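Local coordinates for protein HslVU complex proteolytic subunit, putative (Trypanosoma brucei brucei, PDB 4HNZ) that forms the proteolytic chamber of the mitochondrial HslVU complex, hydrolysing proteins unfolded by HslU and so controlling levels of the DNA helicase PIF2, at residues Asp41-Phe46 with Asp168-Glu173; Ala79-Trp82 with Ala87-Arg90; Asp118-Ile123 with Ala132-Leu137; Asp141-Asp144 with Arg150-Met153. All coordinates share one frame; numbering follows the deposited sequence.

Interaction 1: residues Asp41-Phe46 with Asp168-Glu173. Unlike the reference sequence in segment 168-173: Glu173 (reference Lys).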
loop_
_atom_site.group_PDB
_atom_site.type_symbol
_atom_site.label_atom_id
_atom_site.label_comp_id
_atom_site.label_asym_id
_atom_site.label_seq_id
_atom_site.Cartn_x
_atom_site.Cartn_y
_atom_site.Cartn_z
ATOM N N ASP A 41 42.956 -23.960 1.161
ATOM C CA ASP A 41 43.327 -22.597 1.442
ATOM C C ASP A 41 42.120 -21.680 1.630
ATOM O O ASP A 41 42.315 -20.531 1.937
ATOM C CB ASP A 41 44.185 -22.051 0.289
ATOM C CG ASP A 41 45.445 -22.875 0.049
ATOM O OD1 ASP A 41 46.076 -23.356 1.045
ATOM O OD2 ASP A 41 45.784 -23.069 -1.130
ATOM N N VAL A 42 40.901 -22.162 1.394
ATOM C CA VAL A 42 39.766 -21.265 1.254
ATOM C C VAL A 42 38.516 -21.815 1.939
ATOM O O VAL A 42 38.094 -22.951 1.701
ATOM C CB VAL A 42 39.446 -20.967 -0.223
ATOM C CG1 VAL A 42 38.257 -20.080 -0.326
ATOM C CG2 VAL A 42 40.622 -20.313 -0.917
ATOM N N VAL A 43 37.952 -21.001 2.820
ATOM C CA VAL A 43 36.728 -21.373 3.503
ATOM C C VAL A 43 35.715 -20.278 3.283
ATOM O O VAL A 43 36.038 -19.117 2.992
ATOM C CB VAL A 43 36.943 -21.611 5.011
ATOM C CG1 VAL A 43 37.897 -22.738 5.253
ATOM C CG2 VAL A 43 37.502 -20.372 5.694
ATOM N N ILE A 44 34.466 -20.663 3.350
ATOM C CA ILE A 44 33.389 -19.732 3.036
ATOM C C ILE A 44 32.191 -19.946 3.966
ATOM O O ILE A 44 31.945 -21.065 4.400
ATOM C CB ILE A 44 32.961 -19.838 1.581
ATOM C CG1 ILE A 44 31.762 -18.944 1.326
ATOM C CG2 ILE A 44 32.516 -21.228 1.271
ATOM C CD1 ILE A 44 31.634 -18.613 -0.139
ATOM N N GLY A 45 31.581 -18.827 4.381
ATOM C CA GLY A 45 30.480 -18.834 5.257
ATOM C C GLY A 45 29.350 -18.104 4.600
ATOM O O GLY A 45 29.585 -17.168 3.878
ATOM N N PHE A 46 28.111 -18.528 4.895
ATOM C CA PHE A 46 26.921 -18.001 4.200
ATOM C C PHE A 46 25.733 -17.679 5.098
ATOM O O PHE A 46 25.514 -18.353 6.098
ATOM C CB PHE A 46 26.495 -18.895 3.055
ATOM C CG PHE A 46 25.913 -20.233 3.475
ATOM C CD1 PHE A 46 24.554 -20.391 3.758
ATOM C CD2 PHE A 46 26.708 -21.380 3.511
ATOM C CE1 PHE A 46 23.985 -21.668 4.058
ATOM C CE2 PHE A 46 26.144 -22.626 3.849
ATOM C CZ PHE A 46 24.786 -22.758 4.130
ATOM N N ASP A 168 30.110 -23.202 14.433
ATOM C CA ASP A 168 31.184 -23.900 13.749
ATOM C C ASP A 168 32.353 -22.939 13.584
ATOM O O ASP A 168 32.164 -21.727 13.421
ATOM C CB ASP A 168 30.685 -24.380 12.398
ATOM C CG ASP A 168 29.700 -25.535 12.534
ATOM O OD1 ASP A 168 30.140 -26.586 13.032
ATOM O OD2 ASP A 168 28.507 -25.405 12.146
ATOM N N VAL A 169 33.553 -23.494 13.624
ATOM C CA VAL A 169 34.771 -22.728 13.548
ATOM C C VAL A 169 35.679 -23.290 12.449
ATOM O O VAL A 169 35.909 -24.492 12.370
ATOM C CB VAL A 169 35.535 -22.812 14.859
ATOM C CG1 VAL A 169 36.755 -21.928 14.796
ATOM C CG2 VAL A 169 34.648 -22.381 16.026
ATOM N N GLU A 170 36.205 -22.415 11.608
ATOM C CA GLU A 170 37.326 -22.748 10.770
ATOM C C GLU A 170 38.487 -21.818 11.104
ATOM O O GLU A 170 38.301 -20.620 11.329
ATOM C CB GLU A 170 36.947 -22.602 9.294
ATOM C CG GLU A 170 36.009 -23.682 8.779
ATOM C CD GLU A 170 36.657 -25.061 8.635
ATOM O OE1 GLU A 170 35.896 -26.019 8.375
ATOM O OE2 GLU A 170 37.894 -25.214 8.752
ATOM N N VAL A 171 39.703 -22.347 10.963
ATOM C CA VAL A 171 40.931 -21.608 11.215
ATOM C C VAL A 171 41.883 -21.707 10.003
ATOM O O VAL A 171 41.943 -22.724 9.333
ATOM C CB VAL A 171 41.583 -22.170 12.494
ATOM C CG1 VAL A 171 42.751 -21.311 12.917
ATOM C CG2 VAL A 171 40.572 -22.222 13.613
ATOM N N LEU A 172 42.608 -20.645 9.686
ATOM C CA LEU A 172 43.684 -20.685 8.660
ATOM C C LEU A 172 44.918 -19.885 9.112
ATOM O O LEU A 172 44.759 -18.975 9.926
ATOM C CB LEU A 172 43.155 -20.100 7.359
ATOM C CG LEU A 172 41.980 -20.814 6.687
ATOM C CD1 LEU A 172 41.410 -19.924 5.603
ATOM C CD2 LEU A 172 42.464 -22.130 6.079
ATOM N N GLU A 173 46.106 -20.224 8.590
ATOM C CA GLU A 173 47.400 -19.660 9.045
ATOM C C GLU A 173 48.316 -18.932 8.024
ATOM O O GLU A 173 48.538 -17.733 8.137
ATOM C CB GLU A 173 48.233 -20.762 9.707
ATOM C CG GLU A 173 47.570 -21.509 10.861
ATOM C CD GLU A 173 47.432 -20.679 12.130
ATOM O OE1 GLU A 173 47.985 -19.552 12.197
ATOM O OE2 GLU A 173 46.757 -21.137 13.074
#
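Val43 sends its two methyls to different partners on the strand across from it, CG1 to Glu170 and CG2 to Leu172. The first torsion (chi1 -62°) makes this split: CG1 stands anti to the carbonyl carbon, while CG2 takes the crowded position between the backbone N and the carbonyl carbon and points at the leucine. Val43 and Leu172 reach for each other tip to tip, with CG2 3.9 Å from Leu172 CD1. That same Leu172 CD1 also lies 3.8 Å from the backbone O of Asp41, so one branch of the leucine lies against both the valine methyl and the backbone of Asp41.

The touching parts of the two strands run roughly antiparallel, 153° apart, yet no hydrogen bond joins them, and the CA atoms of Val43 and Glu170 are 7.4 Å apart. They belong to different sheets, the two that face each other in the sandwich of the Ntn-hydrolase (proteasome) fold, and a beta-branched valine and a leucine suit the apolar layer between them. Val43 also packs on Leu14, and Leu172 on Val12, both from strand 11-22.

Glu170 meets Val43 with its aliphatic part, its CG being 4.1 Å from Val43 CG1 as the two side chains pass at a slant. The glutamate chain then bends at chi2 (-71°), so that the carboxylate stays close by the valine instead of extending straight on. Its OE2 forms a salt bridge with Arg37 of strand 35-39, the neighbour of strand 42-48 in its sheet.

Interaction 2: residues Ala79-Trp82 with Ala87-Arg90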
loop_
_atom_site.group_PDB
_atom_site.type_symbol
_atom_site.label_atom_id
_atom_site.label_comp_id
_atom_site.label_asym_id
_atom_site.label_seq_id
_atom_site.Cartn_x
_atom_site.Cartn_y
_atom_site.Cartn_z
ATOM N N ALA A 79 30.472 -11.303 -8.078
ATOM C CA ALA A 79 29.494 -10.295 -7.791
ATOM C C ALA A 79 28.919 -9.711 -9.067
ATOM O O ALA A 79 27.709 -9.512 -9.150
ATOM C CB ALA A 79 30.086 -9.212 -6.913
ATOM N N LYS A 80 29.756 -9.426 -10.049
ATOM C CA LYS A 80 29.274 -8.949 -11.360
ATOM C C LYS A 80 28.293 -9.889 -11.997
ATOM O O LYS A 80 27.282 -9.467 -12.545
ATOM C CB LYS A 80 30.423 -8.741 -12.336
ATOM C CG LYS A 80 31.166 -7.473 -12.065
ATOM C CD LYS A 80 32.556 -7.457 -12.646
ATOM C CE LYS A 80 32.529 -7.617 -14.167
ATOM N NZ LYS A 80 33.925 -7.891 -14.596
ATOM N N GLU A 81 28.599 -11.174 -11.963
ATOM C CA GLU A 81 27.738 -12.172 -12.586
ATOM C C GLU A 81 26.413 -12.284 -11.824
ATOM O O GLU A 81 25.343 -12.414 -12.390
ATOM C CB GLU A 81 28.462 -13.537 -12.577
ATOM C CG GLU A 81 27.785 -14.625 -13.413
ATOM C CD GLU A 81 28.429 -16.021 -13.286
ATOM O OE1 GLU A 81 29.402 -16.225 -12.506
ATOM O OE2 GLU A 81 27.899 -16.960 -13.923
ATOM N N TRP A 82 26.532 -12.298 -10.518
ATOM C CA TRP A 82 25.407 -12.366 -9.645
ATOM C C TRP A 82 24.432 -11.212 -9.936
ATOM O O TRP A 82 23.237 -11.414 -9.996
ATOM C CB TRP A 82 25.916 -12.268 -8.200
ATOM C CG TRP A 82 24.915 -12.510 -7.102
ATOM C CD1 TRP A 82 23.592 -12.622 -7.206
ATOM C CD2 TRP A 82 25.220 -12.563 -5.704
ATOM N NE1 TRP A 82 23.049 -12.831 -5.966
ATOM C CE2 TRP A 82 24.028 -12.782 -5.027
ATOM C CE3 TRP A 82 26.409 -12.503 -4.977
ATOM C CZ2 TRP A 82 23.971 -12.911 -3.671
ATOM C CZ3 TRP A 82 26.362 -12.627 -3.611
ATOM C CH2 TRP A 82 25.156 -12.832 -2.970
ATOM N N ALA A 87 18.609 -15.401 -13.234
ATOM C CA ALA A 87 18.410 -16.480 -12.265
ATOM C C ALA A 87 19.104 -16.199 -10.902
ATOM O O ALA A 87 18.490 -16.351 -9.836
ATOM C CB ALA A 87 18.887 -17.812 -12.860
ATOM N N LEU A 88 20.368 -15.789 -10.944
ATOM C CA LEU A 88 21.137 -15.534 -9.734
ATOM C C LEU A 88 20.557 -14.382 -8.946
ATOM O O LEU A 88 20.640 -14.390 -7.724
ATOM C CB LEU A 88 22.614 -15.254 -10.022
ATOM C CG LEU A 88 23.353 -16.417 -10.651
ATOM C CD1 LEU A 88 24.816 -16.067 -10.805
ATOM C CD2 LEU A 88 23.199 -17.715 -9.849
ATOM N N ARG A 89 19.978 -13.412 -9.623
ATOM C CA ARG A 89 19.382 -12.308 -8.910
ATOM C C ARG A 89 18.114 -12.652 -8.183
ATOM O O ARG A 89 17.702 -11.897 -7.349
ATOM C CB ARG A 89 19.072 -11.166 -9.843
ATOM C CG ARG A 89 20.206 -10.198 -9.866
ATOM C CD ARG A 89 19.740 -8.961 -10.566
ATOM N NE ARG A 89 19.021 -8.078 -9.661
ATOM C CZ ARG A 89 19.358 -6.818 -9.427
ATOM N NH1 ARG A 89 20.409 -6.267 -10.044
ATOM N NH2 ARG A 89 18.629 -6.107 -8.584
ATOM N N ARG A 90 17.504 -13.768 -8.489
ATOM C CA ARG A 90 16.374 -14.192 -7.711
ATOM C C ARG A 90 16.872 -14.895 -6.400
ATOM O O ARG A 90 16.065 -15.287 -5.587
ATOM C CB ARG A 90 15.459 -15.089 -8.571
ATOM C CG ARG A 90 15.009 -14.510 -9.936
ATOM C CD ARG A 90 13.644 -13.781 -9.947
ATOM N NE ARG A 90 13.363 -13.065 -11.233
ATOM C CZ ARG A 90 12.830 -13.593 -12.343
ATOM N NH1 ARG A 90 12.497 -14.875 -12.394
ATOM N NH2 ARG A 90 12.640 -12.841 -13.426
#
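Leu88 is set against the last turns of helix 71-84, meeting Trp82 with its CB and Glu81 with its CD1. The CB lies 4.0 Å from CD1 of the Trp82 indole, and the CD1 methyl of the leucine comes within 3.9 Å of Trp82 CA. On the other residue, the same methyl is 4.2 Å from Glu81 CG, so the glutamate contributes its methylene portion here. The backbone follows the leucine in: Leu88 O is 3.4 Å from Trp82 NE1, reached obliquely to the ring, whereas the N of Arg89 lies at the indole edge, near its plane. Arg89 adds its CG, 3.3 Å from the backbone O of Trp82.

The indole owes its direction to a first torsion of -172°, which puts CG opposite the backbone N and beside the carbonyl carbon. Farther out, the broad ring rests on Leu56 of helix 50-66 and Ile106 of strand 103-107, a largely apolar setting that suits tryptophan. The backbone N of Leu88 is hydrogen-bonded to OD1 of Asp85, the residue between the two helices. Beyond CG, the Arg89 chain bends at chi3 and its NH1 makes weak hydrogen bonds to Arg83 O and to Arg90 O of a neighbouring subunit.

Taken together, the short, weakly bonded helix 86-89 turns off steeply just past the end of helix 71-84, and Leu88 packs against that helix's last turn, within an outer helical layer of the Ntn-hydrolase sandwich and beside a subunit interface.

Interaction 3: residues Asp118-Ile123 with Ala132-Leu137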
loop_
_atom_site.group_PDB
_atom_site.type_symbol
_atom_site.label_atom_id
_atom_site.label_comp_id
_atom_site.label_asym_id
_atom_site.label_seq_id
_atom_site.Cartn_x
_atom_site.Cartn_y
_atom_site.Cartn_z
ATOM N N ASP A 118 41.669 -3.625 11.128
ATOM C CA ASP A 118 41.377 -4.518 12.215
ATOM C C ASP A 118 41.087 -5.980 11.812
ATOM O O ASP A 118 40.925 -6.809 12.682
ATOM C CB ASP A 118 40.230 -3.949 13.059
ATOM C CG ASP A 118 38.913 -3.879 12.295
ATOM O OD1 ASP A 118 38.712 -4.636 11.289
ATOM O OD2 ASP A 118 38.074 -3.035 12.680
ATOM N N GLY A 119 40.997 -6.292 10.526
ATOM C CA GLY A 119 40.802 -7.676 10.091
ATOM C C GLY A 119 39.430 -8.286 10.315
ATOM O O GLY A 119 39.254 -9.494 10.204
ATOM N N ILE A 120 38.422 -7.469 10.558
ATOM C CA ILE A 120 37.100 -7.997 10.921
ATOM C C ILE A 120 36.051 -7.784 9.832
ATOM O O ILE A 120 35.867 -6.683 9.331
ATOM C CB ILE A 120 36.593 -7.328 12.227
ATOM C CG1 ILE A 120 37.499 -7.688 13.367
ATOM C CG2 ILE A 120 35.140 -7.725 12.548
ATOM C CD1 ILE A 120 37.312 -6.768 14.556
ATOM N N VAL A 121 35.329 -8.851 9.534
ATOM C CA VAL A 121 34.239 -8.855 8.576
ATOM C C VAL A 121 33.123 -9.719 9.110
ATOM O O VAL A 121 33.378 -10.718 9.744
ATOM C CB VAL A 121 34.688 -9.529 7.245
ATOM C CG1 VAL A 121 33.547 -9.610 6.248
ATOM C CG2 VAL A 121 35.807 -8.730 6.607
ATOM N N ALA A 122 31.888 -9.335 8.847
ATOM C CA ALA A 122 30.750 -10.095 9.352
ATOM C C ALA A 122 29.497 -9.838 8.541
ATOM O O ALA A 122 29.291 -8.734 8.049
ATOM C CB ALA A 122 30.481 -9.722 10.806
ATOM N N ILE A 123 28.645 -10.856 8.477
ATOM C CA ILE A 123 27.367 -10.781 7.799
ATOM C C ILE A 123 26.252 -11.450 8.625
ATOM O O ILE A 123 26.508 -12.100 9.635
ATOM C CB ILE A 123 27.393 -11.452 6.420
ATOM C CG1 ILE A 123 27.885 -12.896 6.497
ATOM C CG2 ILE A 123 28.286 -10.651 5.494
ATOM C CD1 ILE A 123 27.775 -13.686 5.210
ATOM N N ALA A 132 30.878 -5.227 16.076
ATOM C CA ALA A 132 31.062 -4.281 17.162
ATOM C C ALA A 132 31.791 -4.910 18.389
ATOM O O ALA A 132 32.731 -4.344 18.941
ATOM C CB ALA A 132 29.715 -3.696 17.598
ATOM N N ALA A 133 31.379 -6.086 18.782
ATOM C CA ALA A 133 32.034 -6.718 19.900
ATOM C C ALA A 133 33.474 -7.074 19.534
ATOM O O ALA A 133 34.375 -6.876 20.362
ATOM C CB ALA A 133 31.269 -7.956 20.343
ATOM N N ALA A 134 33.707 -7.624 18.357
ATOM C CA ALA A 134 35.060 -7.996 17.992
ATOM C C ALA A 134 35.958 -6.785 17.909
ATOM O O ALA A 134 37.129 -6.837 18.279
ATOM C CB ALA A 134 35.092 -8.713 16.655
ATOM N N ARG A 135 35.444 -5.674 17.391
ATOM C CA ARG A 135 36.255 -4.458 17.361
ATOM C C ARG A 135 36.685 -3.974 18.707
ATOM O O ARG A 135 37.670 -3.293 18.833
ATOM C CB ARG A 135 35.521 -3.341 16.607
ATOM C CG ARG A 135 35.624 -3.542 15.108
ATOM C CD ARG A 135 35.028 -2.390 14.328
ATOM N NE ARG A 135 35.278 -2.578 12.917
ATOM C CZ ARG A 135 34.627 -1.940 11.944
ATOM N NH1 ARG A 135 33.644 -1.091 12.214
ATOM N NH2 ARG A 135 34.941 -2.193 10.666
ATOM N N ALA A 136 35.881 -4.260 19.724
ATOM C CA ALA A 136 36.183 -3.792 21.070
ATOM C C ALA A 136 37.359 -4.547 21.618
ATOM O O ALA A 136 38.089 -4.027 22.446
ATOM C CB ALA A 136 34.980 -3.965 21.992
ATOM N N LEU A 137 37.521 -5.776 21.144
ATOM C CA LEU A 137 38.564 -6.645 21.646
ATOM C C LEU A 137 39.808 -6.761 20.748
ATOM O O LEU A 137 40.794 -7.308 21.182
ATOM C CB LEU A 137 38.012 -8.050 21.839
ATOM C CG LEU A 137 36.904 -8.189 22.879
ATOM C CD1 LEU A 137 36.246 -9.536 22.726
ATOM C CD2 LEU A 137 37.413 -8.015 24.276
HETATM O O HOH W 1 36.767 -4.088 9.336
#
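Asp118 and Ile120 stand over Arg135 and Ala134 respectively, where the turn entering strand 120-123 passes the last part of helix 127-137. The CA atoms of Asp118 and Arg135 are 7.3 Å apart, and those of Ile120 and Ala134 7.4 Å. Gly119 carries the chain round with a positive phi, a conformation glycine adopts easily. The turn is an Asx turn: Asp118 OD1 accepts from the backbone N of Ile120 at 2.9 Å.

A first torsion of 65° sets the Asp118 carboxylate between its own backbone N and carbonyl carbon, so that OD1 serves the turn and OD2 meets the helix. Arg135, extended from CG to NE, slants past it; NE donates to Asp118 OD2 at 2.8 Å in a salt bridge. Its hydrogen bond is weak, bent to 130°, and the carboxylate and guanidinium planes are 41° apart. One water, at the guanidinium edge and in its plane, accepts from Arg135 NH2 at 2.9 Å and lies within hydrogen-bonding distance of Asp118 OD1 and Ile120 O. Beneath these polar groups, Ile120 CD1 is 3.6 Å from Ala134 CB and 3.7 Å from Arg135 CG. The small alanine lets strand and helix approach closely.

Strand 120-123 is hydrogen-bonded to strand 3-8, and Ile120 also touches Leu4 there. Ala134 packs in addition on Ile148 and Ala152 of helix 145-159, while Arg135 and Ala136 meet Ile159 and Ile155 of a neighbouring subunit.

Interaction 4: residues Asp141-Asp144 with Arg150-Met153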
loop_
_atom_site.group_PDB
_atom_site.type_symbol
_atom_site.label_atom_id
_atom_site.label_comp_id
_atom_site.label_asym_id
_atom_site.label_seq_id
_atom_site.Cartn_x
_atom_site.Cartn_y
_atom_site.Cartn_z
ATOM N N ASP A 141 45.053 -6.937 24.873
ATOM C CA ASP A 141 46.023 -7.918 25.378
ATOM C C ASP A 141 45.305 -9.126 25.912
ATOM O O ASP A 141 44.296 -9.034 26.568
ATOM C CB ASP A 141 46.825 -7.331 26.537
ATOM C CG ASP A 141 47.507 -6.010 26.182
ATOM O OD1 ASP A 141 47.811 -5.822 24.999
ATOM O OD2 ASP A 141 47.797 -5.174 27.092
ATOM N N GLY A 142 45.818 -10.285 25.578
ATOM C CA GLY A 142 45.230 -11.526 26.044
ATOM C C GLY A 142 44.204 -12.068 25.083
ATOM O O GLY A 142 43.724 -13.174 25.269
ATOM N N TYR A 143 43.939 -11.396 23.970
ATOM C CA TYR A 143 42.927 -11.915 23.095
ATOM C C TYR A 143 43.429 -12.245 21.672
ATOM O O TYR A 143 43.724 -11.355 20.864
ATOM C CB TYR A 143 41.850 -10.859 23.052
ATOM C CG TYR A 143 40.958 -10.858 24.260
ATOM C CD1 TYR A 143 41.342 -10.259 25.463
ATOM C CD2 TYR A 143 39.731 -11.463 24.201
ATOM C CE1 TYR A 143 40.510 -10.273 26.569
ATOM C CE2 TYR A 143 38.882 -11.478 25.291
ATOM C CZ TYR A 143 39.276 -10.901 26.467
ATOM O OH TYR A 143 38.411 -10.973 27.532
ATOM N N ASP A 144 43.575 -13.524 21.358
ATOM C CA ASP A 144 43.912 -13.899 19.975
ATOM C C ASP A 144 42.627 -13.989 19.147
ATOM O O ASP A 144 41.515 -13.843 19.683
ATOM C CB ASP A 144 44.715 -15.192 19.923
ATOM C CG ASP A 144 43.926 -16.401 20.396
ATOM O OD1 ASP A 144 42.683 -16.389 20.558
ATOM O OD2 ASP A 144 44.557 -17.478 20.536
ATOM N N ARG A 150 35.010 -15.964 19.506
ATOM C CA ARG A 150 34.067 -16.694 20.382
ATOM C C ARG A 150 33.299 -15.785 21.281
ATOM O O ARG A 150 32.114 -15.937 21.477
ATOM C CB ARG A 150 34.794 -17.715 21.251
ATOM C CG ARG A 150 35.212 -18.945 20.463
ATOM C CD ARG A 150 35.944 -19.999 21.315
ATOM N NE ARG A 150 36.294 -21.159 20.491
ATOM C CZ ARG A 150 35.415 -22.041 19.982
ATOM N NH1 ARG A 150 35.847 -23.051 19.248
ATOM N NH2 ARG A 150 34.111 -21.944 20.227
ATOM N N LYS A 151 33.994 -14.818 21.837
ATOM C CA LYS A 151 33.363 -13.861 22.707
ATOM C C LYS A 151 32.344 -13.022 21.901
ATOM O O LYS A 151 31.252 -12.736 22.374
ATOM C CB LYS A 151 34.454 -12.980 23.312
ATOM C CG LYS A 151 34.506 -12.934 24.828
ATOM C CD LYS A 151 33.655 -11.793 25.361
ATOM C CE LYS A 151 33.909 -11.533 26.843
ATOM N NZ LYS A 151 35.129 -10.659 27.043
ATOM N N ALA A 152 32.753 -12.582 20.713
ATOM C CA ALA A 152 31.923 -11.753 19.898
ATOM C C ALA A 152 30.686 -12.503 19.440
ATOM O O ALA A 152 29.607 -11.948 19.450
ATOM C CB ALA A 152 32.690 -11.212 18.740
ATOM N N MET A 153 30.826 -13.778 19.141
ATOM C CA MET A 153 29.670 -14.599 18.809
ATOM C C MET A 153 28.730 -14.822 19.956
ATOM O O MET A 153 27.505 -14.879 19.736
ATOM C CB MET A 153 30.081 -15.970 18.282
ATOM C CG MET A 153 30.788 -15.969 16.960
ATOM S SD MET A 153 29.753 -15.510 15.551
ATOM C CE MET A 153 28.784 -17.003 15.330
#
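The loop joining helix 127-137 to helix 145-159 lays Tyr143 beside Lys151 of the second helix, just before Asp144 takes the N-cap position. Asp144 OD1 caps the backbone N of Lys147, an apt use of a short acidic side chain at a helix start. Gly142 turns the loop with a positive phi.

Across the contact, the tyrosine and lysine side chains slant past each other and meet at their polar ends: Lys151 NZ donates a weak hydrogen bond to Tyr143 OH at 3.3 Å. The same NZ is 4.2 Å from Tyr143 CZ and approaches the ring obliquely. Two bends in the lysine chain, at chi2 (-91°) and chi4 (83°), bring the ammonium to the phenol. Both side chains also touch Leu137, and the ring takes part in a cation-pi interaction with Lys147.

The stronger partner of Lys151 NZ is the backbone O of Ala136 in a neighbouring subunit, with Asp139 of that subunit forming a long, weak ion pair. The tyrosine hydroxyl is therefore a secondary acceptor for an ammonium engaged at the subunit interface, and the nearby carboxylate would probably favour its positive charge.

From the N terminus, residues 41-46 come first, and they wait for residues 168-173 near the C terminus before interaction 1 closes. The large loop so formed encloses the other three contacts, which follow one another in series without crossing. Interaction 2 closes a short loop in one outer helical layer, its centre about 35 Å from that of interaction 4. Interaction 3 ties strand 120-123 to the helix that follows it, and interaction 4 folds the next interhelical loop onto its helix. These last two are in direct contact through helices 127-137 and 145-159, while interaction 1 bridges the two sheets between the helical layers.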